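Local coordinates for large adhesion protein (Lap) involved in biofilm formation (Marinobacter hydrocarbonoclasticus, PDB 6XI3) that probably helps the bacterium adhere and form biofilms, its calcium-bound tandem beta-sandwich repeats forming part of an extending region that carries the adhesin towards its target, at residues A[354-357]-A[358-362]; A[201-204]-A[205-209]; A[257-260]-A[261-265]. All blocks are in the same frame, centred on the assembly; numbering follows the deposited sequence.

Contact 1. Residues A[354-357]-A[358-362]. With NA (sodium ion), chain H.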
ATOM      1  N   ILE A 354      35.486 -10.053  55.071  1.00 26.75           N
ATOM      2  CA  ILE A 354      36.451  -9.469  56.038  1.00 26.68           C
ATOM      3  C   ILE A 354      37.527 -10.540  56.212  1.00 27.62           C
ATOM      4  O   ILE A 354      37.150 -11.643  56.609  1.00 24.02           O
ATOM      5  CB  ILE A 354      35.751  -9.122  57.358  1.00 28.02           C
ATOM      6  CG1 ILE A 354      34.541  -8.212  57.112  1.00 29.77           C
ATOM      7  CG2 ILE A 354      36.721  -8.496  58.343  1.00 28.28           C
ATOM      8  CD1 ILE A 354      33.417  -8.508  58.056  1.00 33.19           C
ATOM      9  N   THR A 355      38.760 -10.229  55.824  1.00 28.22           N
ATOM     10  CA  THR A 355      39.923 -11.130  55.897  1.00 30.70           C
ATOM     11  C   THR A 355      40.850 -10.624  57.006  1.00 27.40           C
ATOM     12  O   THR A 355      41.155  -9.444  57.028  1.00 27.83           O
ATOM     13  CB  THR A 355      40.578 -11.223  54.516  1.00 34.29           C
ATOM     14  OG1 THR A 355      39.487 -11.538  53.644  1.00 32.63           O
ATOM     15  CG2 THR A 355      41.704 -12.243  54.450  1.00 32.14           C
ATOM     16  N   ASP A 356      41.274 -11.514  57.891  1.00 30.61           N
ATOM     17  CA  ASP A 356      42.259 -11.193  58.954  1.00 30.26           C
ATOM     18  C   ASP A 356      43.687 -11.470  58.444  1.00 36.27           C
ATOM     19  O   ASP A 356      43.846 -11.850  57.269  1.00 33.00           O
ATOM     20  CB  ASP A 356      41.861 -11.964  60.207  1.00 30.45           C
ATOM     21  CG  ASP A 356      42.174 -13.443  60.174  1.00 33.34           C
ATOM     22  OD1 ASP A 356      42.836 -13.903  59.191  1.00 33.94           O
ATOM     23  OD2 ASP A 356      41.787 -14.119  61.148  1.00 32.52           O
ATOM     24  N   SER A 357      44.699 -11.271  59.296  1.00 36.54           N
ATOM     25  CA  SER A 357      46.134 -11.238  58.914  1.00 39.19           C
ATOM     26  C   SER A 357      46.660 -12.656  58.649  1.00 40.70           C
ATOM     27  O   SER A 357      47.797 -12.759  58.159  1.00 45.82           O
ATOM     28  CB  SER A 357      46.988 -10.539  59.952  1.00 36.23           C
ATOM     29  OG  SER A 357      46.698 -11.027  61.248  1.00 32.36           O
ATOM     30  N   THR A 358      45.899 -13.706  58.962  1.00 39.23           N
ATOM     31  CA  THR A 358      46.338 -15.108  58.719  1.00 42.16           C
ATOM     32  C   THR A 358      45.471 -15.765  57.635  1.00 42.23           C
ATOM     33  O   THR A 358      45.623 -16.981  57.434  1.00 42.66           O
ATOM     34  CB  THR A 358      46.421 -15.893  60.036  1.00 46.49           C
ATOM     35  OG1 THR A 358      45.125 -16.304  60.470  1.00 53.58           O
ATOM     36  CG2 THR A 358      47.082 -15.094  61.142  1.00 48.24           C
ATOM     37  N   GLY A 359      44.601 -15.007  56.955  1.00 41.30           N
ATOM     38  CA  GLY A 359      43.761 -15.510  55.845  1.00 41.55           C
ATOM     39  C   GLY A 359      42.395 -16.068  56.250  1.00 37.19           C
ATOM     40  O   GLY A 359      41.722 -16.572  55.359  1.00 44.11           O
ATOM     41  N   ASN A 360      41.955 -15.999  57.513  1.00 34.83           N
ATOM     42  CA  ASN A 360      40.570 -16.408  57.888  1.00 31.79           C
ATOM     43  C   ASN A 360      39.578 -15.408  57.277  1.00 29.59           C
ATOM     44  O   ASN A 360      39.967 -14.259  57.046  1.00 27.70           O
ATOM     45  CB  ASN A 360      40.364 -16.461  59.395  1.00 34.39           C
ATOM     46  CG  ASN A 360      41.315 -17.415  60.068  1.00 37.32           C
ATOM     47  OD1 ASN A 360      41.427 -18.564  59.643  1.00 39.86           O
ATOM     48  ND2 ASN A 360      41.966 -16.962  61.124  1.00 36.72           N
ATOM     49  N   VAL A 361      38.386 -15.848  56.915  1.00 29.49           N
ATOM     50  CA  VAL A 361      37.447 -14.975  56.151  1.00 31.26           C
ATOM     51  C   VAL A 361      36.075 -15.074  56.804  1.00 28.75           C
ATOM     52  O   VAL A 361      35.670 -16.178  57.185  1.00 29.66           O
ATOM     53  CB  VAL A 361      37.398 -15.291  54.641  1.00 34.49           C
ATOM     54  CG1 VAL A 361      36.365 -14.451  53.910  1.00 31.91           C
ATOM     55  CG2 VAL A 361      38.752 -15.086  53.978  1.00 35.02           C
ATOM     56  N   VAL A 362      35.420 -13.923  56.950  1.00 27.73           N
ATOM     57  CA  VAL A 362      33.974 -13.821  57.272  1.00 26.60           C
ATOM     58  C   VAL A 362      33.283 -13.317  56.008  1.00 26.47           C
ATOM     59  O   VAL A 362      33.757 -12.325  55.438  1.00 25.66           O
ATOM     60  CB  VAL A 362      33.671 -12.890  58.456  1.00 27.10           C
ATOM     61  CG1 VAL A 362      32.185 -12.553  58.513  1.00 26.77           C
ATOM     62  CG2 VAL A 362      34.144 -13.494  59.768  1.00 26.97           C
TER
HETATM   63 NA    NA H 507      44.268 -10.007  61.876  1.00 45.03          NA
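Asp356 lays its carboxylate over the turn that follows it and is bonded there to Thr358 and Asn360. CB of Asp356 passes 3.5 Å from the sodium ion; it is the neighbouring serine that binds it. CG then stands between the backbone N and the carbonyl carbon (chi1 75°), which swings the carboxylate back across the loop, against CB of Asn360. Asp356 OD1 accepts two backbone N-H groups from opposite faces of the carboxylate plane, Thr358 N at 3.1 Å and Asn360 N at 2.8 Å. Asp356 OD2 uses its syn lone pair for Asn360 ND2, 2.8 Å away, with the carboxylate and amide planes 66° apart; Val385 N is a second donor to this oxygen and ties the turn to a neighbouring loop.

The Asp356 OD1 bond to Thr358 N makes an Asx turn, laid over the type I turn from Asp356 to Gly359 that closes the beta hairpin of strands 349-356 and 361-367 in an Ig-like beta-sandwich domain. Gly359 N donates to Asp356 O across the turn, and Gly359 takes positive phi (90°). Further down, Thr355 OG1 lies 3.6 Å from Val361 CG2, while Ile354 and Val362 share the other sheet face, resting on Val379. At the turn's outer corner Ser357 OG binds the sodium ion at 2.7 Å, joined there by the carbonyl oxygens of Val385 and Asp388.

Contact 2. Residues A[201-204]-A[205-209]. With CA (calcium ion), chain E.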
ATOM      1  N   ALA A 201     -15.153   3.053 -24.563  1.00 28.32           N
ATOM      2  CA  ALA A 201     -15.231   3.003 -26.037  1.00 27.40           C
ATOM      3  C   ALA A 201     -16.389   3.899 -26.447  1.00 28.49           C
ATOM      4  O   ALA A 201     -16.950   4.547 -25.565  1.00 28.99           O
ATOM      5  CB  ALA A 201     -15.375   1.572 -26.483  1.00 24.64           C
ATOM      6  N   GLN A 202     -16.679   3.971 -27.742  1.00 28.10           N
ATOM      7  CA  GLN A 202     -17.798   4.796 -28.239  1.00 31.82           C
ATOM      8  C   GLN A 202     -18.729   3.868 -29.025  1.00 28.31           C
ATOM      9  O   GLN A 202     -18.230   3.049 -29.794  1.00 26.90           O
ATOM     10  CB  GLN A 202     -17.236   5.975 -29.043  1.00 35.67           C
ATOM     11  CG  GLN A 202     -18.223   7.117 -29.178  1.00 41.87           C
ATOM     12  CD  GLN A 202     -17.659   8.322 -29.892  1.00 48.17           C
ATOM     13  OE1 GLN A 202     -17.546   8.363 -31.125  1.00 40.16           O
ATOM     14  NE2 GLN A 202     -17.367   9.338 -29.101  1.00 48.61           N
ATOM     15  N   ASP A 203     -20.027   3.954 -28.791  1.00 27.70           N
ATOM     16  CA  ASP A 203     -21.015   3.158 -29.538  1.00 30.52           C
ATOM     17  C   ASP A 203     -21.277   3.900 -30.863  1.00 31.07           C
ATOM     18  O   ASP A 203     -20.768   5.035 -31.080  1.00 28.14           O
ATOM     19  CB  ASP A 203     -22.248   2.853 -28.680  1.00 31.12           C
ATOM     20  CG  ASP A 203     -23.229   3.986 -28.506  1.00 32.22           C
ATOM     21  OD1 ASP A 203     -23.090   5.013 -29.216  1.00 36.67           O
ATOM     22  OD2 ASP A 203     -24.147   3.827 -27.668  1.00 29.09           O
ATOM     23  N   ARG A 204     -22.016   3.270 -31.747  1.00 31.99           N
ATOM     24  CA  ARG A 204     -22.162   3.772 -33.133  1.00 31.50           C
ATOM     25  C   ARG A 204     -23.049   5.014 -33.138  1.00 33.17           C
ATOM     26  O   ARG A 204     -23.145   5.642 -34.191  1.00 35.29           O
ATOM     27  CB  ARG A 204     -22.758   2.679 -33.996  1.00 33.21           C
ATOM     28  CG  ARG A 204     -21.918   1.426 -34.118  1.00 34.49           C
ATOM     29  CD  ARG A 204     -22.662   0.565 -35.108  1.00 30.72           C
ATOM     30  NE  ARG A 204     -21.959  -0.619 -35.521  1.00 30.09           N
ATOM     31  CZ  ARG A 204     -22.110  -1.824 -35.001  1.00 29.22           C
ATOM     32  NH1 ARG A 204     -22.898  -2.025 -33.964  1.00 33.35           N
ATOM     33  NH2 ARG A 204     -21.409  -2.824 -35.479  1.00 29.63           N
ATOM     34  N   ASN A 205     -23.705   5.359 -32.027  1.00 32.13           N
ATOM     35  CA  ASN A 205     -24.451   6.642 -31.960  1.00 33.73           C
ATOM     36  C   ASN A 205     -23.592   7.720 -31.292  1.00 31.70           C
ATOM     37  O   ASN A 205     -24.120   8.766 -31.012  1.00 30.50           O
ATOM     38  CB  ASN A 205     -25.819   6.475 -31.305  1.00 35.35           C
ATOM     39  CG  ASN A 205     -26.706   5.552 -32.101  1.00 35.82           C
ATOM     40  OD1 ASN A 205     -26.745   4.355 -31.819  1.00 33.33           O
ATOM     41  ND2 ASN A 205     -27.391   6.106 -33.098  1.00 32.99           N
ATOM     42  N   GLY A 206     -22.301   7.490 -31.096  1.00 33.49           N
ATOM     43  CA  GLY A 206     -21.395   8.525 -30.560  1.00 34.70           C
ATOM     44  C   GLY A 206     -21.456   8.650 -29.042  1.00 34.34           C
ATOM     45  O   GLY A 206     -21.005   9.689 -28.546  1.00 33.62           O
ATOM     46  N   ASN A 207     -21.959   7.641 -28.319  1.00 33.09           N
ATOM     47  CA  ASN A 207     -22.105   7.714 -26.840  1.00 30.19           C
ATOM     48  C   ASN A 207     -20.936   6.962 -26.203  1.00 33.79           C
ATOM     49  O   ASN A 207     -20.628   5.811 -26.649  1.00 26.89           O
ATOM     50  CB  ASN A 207     -23.424   7.136 -26.317  1.00 32.73           C
ATOM     51  CG  ASN A 207     -24.647   7.789 -26.920  1.00 34.75           C
ATOM     52  OD1 ASN A 207     -25.331   7.176 -27.725  1.00 37.06           O
ATOM     53  ND2 ASN A 207     -24.882   9.044 -26.603  1.00 32.04           N
ATOM     54  N   ALA A 208     -20.303   7.576 -25.197  1.00 33.57           N
ATOM     55  CA  ALA A 208     -19.237   6.915 -24.411  1.00 32.94           C
ATOM     56  C   ALA A 208     -19.873   5.731 -23.675  1.00 28.19           C
ATOM     57  O   ALA A 208     -20.927   5.930 -23.074  1.00 32.16           O
ATOM     58  CB  ALA A 208     -18.590   7.904 -23.465  1.00 33.06           C
ATOM     59  N   VAL A 209     -19.304   4.533 -23.795  1.00 29.04           N
ATOM     60  CA  VAL A 209     -19.676   3.347 -22.966  1.00 27.98           C
ATOM     61  C   VAL A 209     -18.434   2.940 -22.158  1.00 29.13           C
ATOM     62  O   VAL A 209     -17.295   2.983 -22.695  1.00 28.09           O
ATOM     63  CB  VAL A 209     -20.231   2.174 -23.796  1.00 28.60           C
ATOM     64  CG1 VAL A 209     -21.586   2.505 -24.433  1.00 28.71           C
ATOM     65  CG2 VAL A 209     -19.247   1.703 -24.856  1.00 30.19           C
TER
HETATM   66 CA    CA E 504     -27.262   2.502 -30.601  1.00 27.58          CA
HETATM   67  O   HOH W   1     -26.506   3.534 -28.586  1.00 34.54           O
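Asp203 caps the tight turn of a beta hairpin, the one linking strands 193-202 and 208-217 of an Ig-like beta-sandwich repeat, by drawing the N-H groups of Asn205 and Asn207 onto a single oxygen. Both bonds end on OD1: Asn205 N lies 2.9 Å from Asp203 OD1 and Asn207 N 3.0 Å from the same atom, one donor on each face of the carboxylate plane. The second is much the straighter, 163° at the hydrogen against 133°. The main chain of Asp203 is engaged as well, its N donating to Asn207 O and its O accepting from Gly206 N across the type I turn. Further along the hairpin, Ala201 and Val209 exchange a pair of backbone hydrogen bonds.

OD2 is satisfied differently: a water 2.5 Å from Asp203 OD2 donates to it and is itself a calcium ligand, which makes Asp203 a second-shell residue of the metal site. The amide of Asn207 stands nearly perpendicular to the carboxylate (86°) and, as modelled, turns its oxygen that way, so these two side chains are not hydrogen-bonded.

Asn205 provides a direct ligand, its OD1 turned to the metal while its ND2 donates to Leu120 O. Asp95, Asp121, Thr123 and Asp149 complete the protein ligands, so the site lies at the junction, joining the hairpin and Asp149 to Asp95 of the preceding domain and to Asp121 and Thr123 of the connecting segment. Arg204 extends off the turn to salt-bridge Asp149 through NH1, which probably offsets some of the acidic charge there. On the sheet face shared with Ala208, Gln202 lays its extended chain over Gly206, Gln202 CG 3.6 Å from Gly206 C. The calcium ion lies 2.3 Å from Asn205 OD1.

Contact 3. Residues A[257-260]-A[261-265]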
ATOM      1  N   VAL A 257      11.442   1.617  22.517  1.00 25.55           N
ATOM      2  CA  VAL A 257      12.775   1.361  23.115  1.00 24.26           C
ATOM      3  C   VAL A 257      12.522   0.851  24.529  1.00 26.01           C
ATOM      4  O   VAL A 257      11.910   1.589  25.325  1.00 26.58           O
ATOM      5  CB  VAL A 257      13.676   2.610  23.141  1.00 23.75           C
ATOM      6  CG1 VAL A 257      15.083   2.239  23.563  1.00 24.78           C
ATOM      7  CG2 VAL A 257      13.700   3.346  21.819  1.00 24.36           C
ATOM      8  N   THR A 258      13.025  -0.347  24.819  1.00 24.11           N
ATOM      9  CA  THR A 258      12.734  -1.085  26.066  1.00 25.33           C
ATOM     10  C   THR A 258      14.066  -1.298  26.787  1.00 23.61           C
ATOM     11  O   THR A 258      15.033  -1.744  26.147  1.00 24.47           O
ATOM     12  CB  THR A 258      11.924  -2.359  25.782  1.00 25.84           C
ATOM     13  OG1 THR A 258      10.761  -2.038  25.004  1.00 25.46           O
ATOM     14  CG2 THR A 258      11.456  -3.036  27.056  1.00 28.06           C
ATOM     15  N   ASP A 259      14.096  -0.959  28.062  1.00 26.08           N
ATOM     16  CA  ASP A 259      15.322  -1.035  28.882  1.00 27.91           C
ATOM     17  C   ASP A 259      15.283  -2.345  29.681  1.00 31.55           C
ATOM     18  O   ASP A 259      14.337  -3.110  29.510  1.00 27.86           O
ATOM     19  CB  ASP A 259      15.488   0.225  29.727  1.00 30.00           C
ATOM     20  CG  ASP A 259      14.621   0.343  30.982  1.00 30.30           C
ATOM     21  OD1 ASP A 259      13.839  -0.586  31.294  1.00 31.01           O
ATOM     22  OD2 ASP A 259      14.693   1.401  31.590  1.00 29.44           O
ATOM     23  N   SER A 260      16.321  -2.562  30.482  1.00 32.18           N
ATOM     24  CA  SER A 260      16.604  -3.815  31.228  1.00 37.52           C
ATOM     25  C   SER A 260      15.640  -3.973  32.415  1.00 40.49           C
ATOM     26  O   SER A 260      15.607  -5.064  32.983  1.00 46.03           O
ATOM     27  CB  SER A 260      18.043  -3.822  31.683  1.00 36.55           C
ATOM     28  OG  SER A 260      18.362  -2.685  32.488  1.00 35.96           O
ATOM     29  N   ALA A 261      14.865  -2.941  32.753  1.00 40.77           N
ATOM     30  CA  ALA A 261      13.896  -2.940  33.884  1.00 41.25           C
ATOM     31  C   ALA A 261      12.455  -3.005  33.355  1.00 39.38           C
ATOM     32  O   ALA A 261      11.503  -3.017  34.154  1.00 41.58           O
ATOM     33  CB  ALA A 261      14.128  -1.717  34.752  1.00 37.76           C
ATOM     34  N   GLY A 262      12.290  -3.050  32.039  1.00 35.63           N
ATOM     35  CA  GLY A 262      10.970  -3.110  31.393  1.00 32.70           C
ATOM     36  C   GLY A 262      10.371  -1.744  31.099  1.00 32.14           C
ATOM     37  O   GLY A 262       9.202  -1.722  30.706  1.00 36.14           O
ATOM     38  N   ASN A 263      11.101  -0.635  31.286  1.00 32.12           N
ATOM     39  CA  ASN A 263      10.579   0.726  30.966  1.00 30.02           C
ATOM     40  C   ASN A 263      10.579   0.868  29.440  1.00 29.93           C
ATOM     41  O   ASN A 263      11.479   0.276  28.782  1.00 28.75           O
ATOM     42  CB  ASN A 263      11.389   1.847  31.624  1.00 30.12           C
ATOM     43  CG  ASN A 263      11.489   1.672  33.130  1.00 34.05           C
ATOM     44  OD1 ASN A 263      10.468   1.590  33.807  1.00 34.99           O
ATOM     45  ND2 ASN A 263      12.702   1.604  33.657  1.00 30.43           N
ATOM     46  N   VAL A 264       9.601   1.589  28.899  1.00 29.79           N
ATOM     47  CA  VAL A 264       9.390   1.689  27.429  1.00 31.76           C
ATOM     48  C   VAL A 264       9.314   3.173  27.071  1.00 30.84           C
ATOM     49  O   VAL A 264       8.558   3.875  27.719  1.00 34.64           O
ATOM     50  CB  VAL A 264       8.105   0.967  26.980  1.00 34.50           C
ATOM     51  CG1 VAL A 264       7.926   1.063  25.470  1.00 36.75           C
ATOM     52  CG2 VAL A 264       8.075  -0.489  27.426  1.00 38.48           C
ATOM     53  N   VAL A 265      10.049   3.593  26.048  1.00 28.08           N
ATOM     54  CA  VAL A 265       9.888   4.916  25.385  1.00 27.20           C
ATOM     55  C   VAL A 265       9.318   4.649  23.989  1.00 26.24           C
ATOM     56  O   VAL A 265       9.824   3.714  23.324  1.00 24.13           O
ATOM     57  CB  VAL A 265      11.242   5.644  25.327  1.00 29.30           C
ATOM     58  CG1 VAL A 265      11.305   6.693  24.235  1.00 28.79           C
ATOM     59  CG2 VAL A 265      11.612   6.235  26.675  1.00 30.88           C
TER
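Val257 and Val265 pair as an antiparallel hydrogen-bonded couple, N to O at 2.8 Å in both directions, and Thr258 and Val264 as the non-hydrogen-bonded pair beside them, the two strands being joined by a type I turn from Asp259 to Gly262. This is the hairpin of strands 252-258 and 264-270 in an Ig-like beta-sandwich repeat.

Asp259 folds its side chain back over the turn (chi1 77°), where OD1 receives Asn263 N at 2.7 Å and Ala261 N at 3.0 Å from opposite faces of the carboxylate. OD2 is gripped twice: by Asn263 ND2, whose amide plane is turned 71° from the carboxylate, and by Val288 N from the loop before strand 290-299. With both oxygens bonded, the carboxylate's rotation is probably fixed. Ser260 OG hydrogen-bonds Asp289 O. On the sheet face they share, Thr258 and Val264 lie side by side, Thr258 OG1 3.9 Å from Val264 CG2; on the other face Val257 packs inward on Leu287, Leu292 and Val294. The bond from Asn263 ND2 to the syn lone pair of Asp259 OD2 measures 2.9 Å.

How the contacts relate
Each contact closes a hairpin with an aspartate-capped type I turn, but they sit in separate repeats and do not touch. Contacts 1 and 3 use equivalent hairpins, pairing the first two strands, in chain order, of a four-stranded sheet; contact 2 lies between the last two. All are partly buried around a buried aspartate, the turn tips more exposed in contacts 1 and 3 than in contact 2, where Arg204 and Asn205 reach the calcium site. In 354-362 and 257-265 an asparagine amide and a loop N-H take the second carboxylate oxygen; in 201-209 a calcium-bound water does. In contact 1 a serine binds sodium; the matching serine of contact 3 hydrogen-bonds a carbonyl.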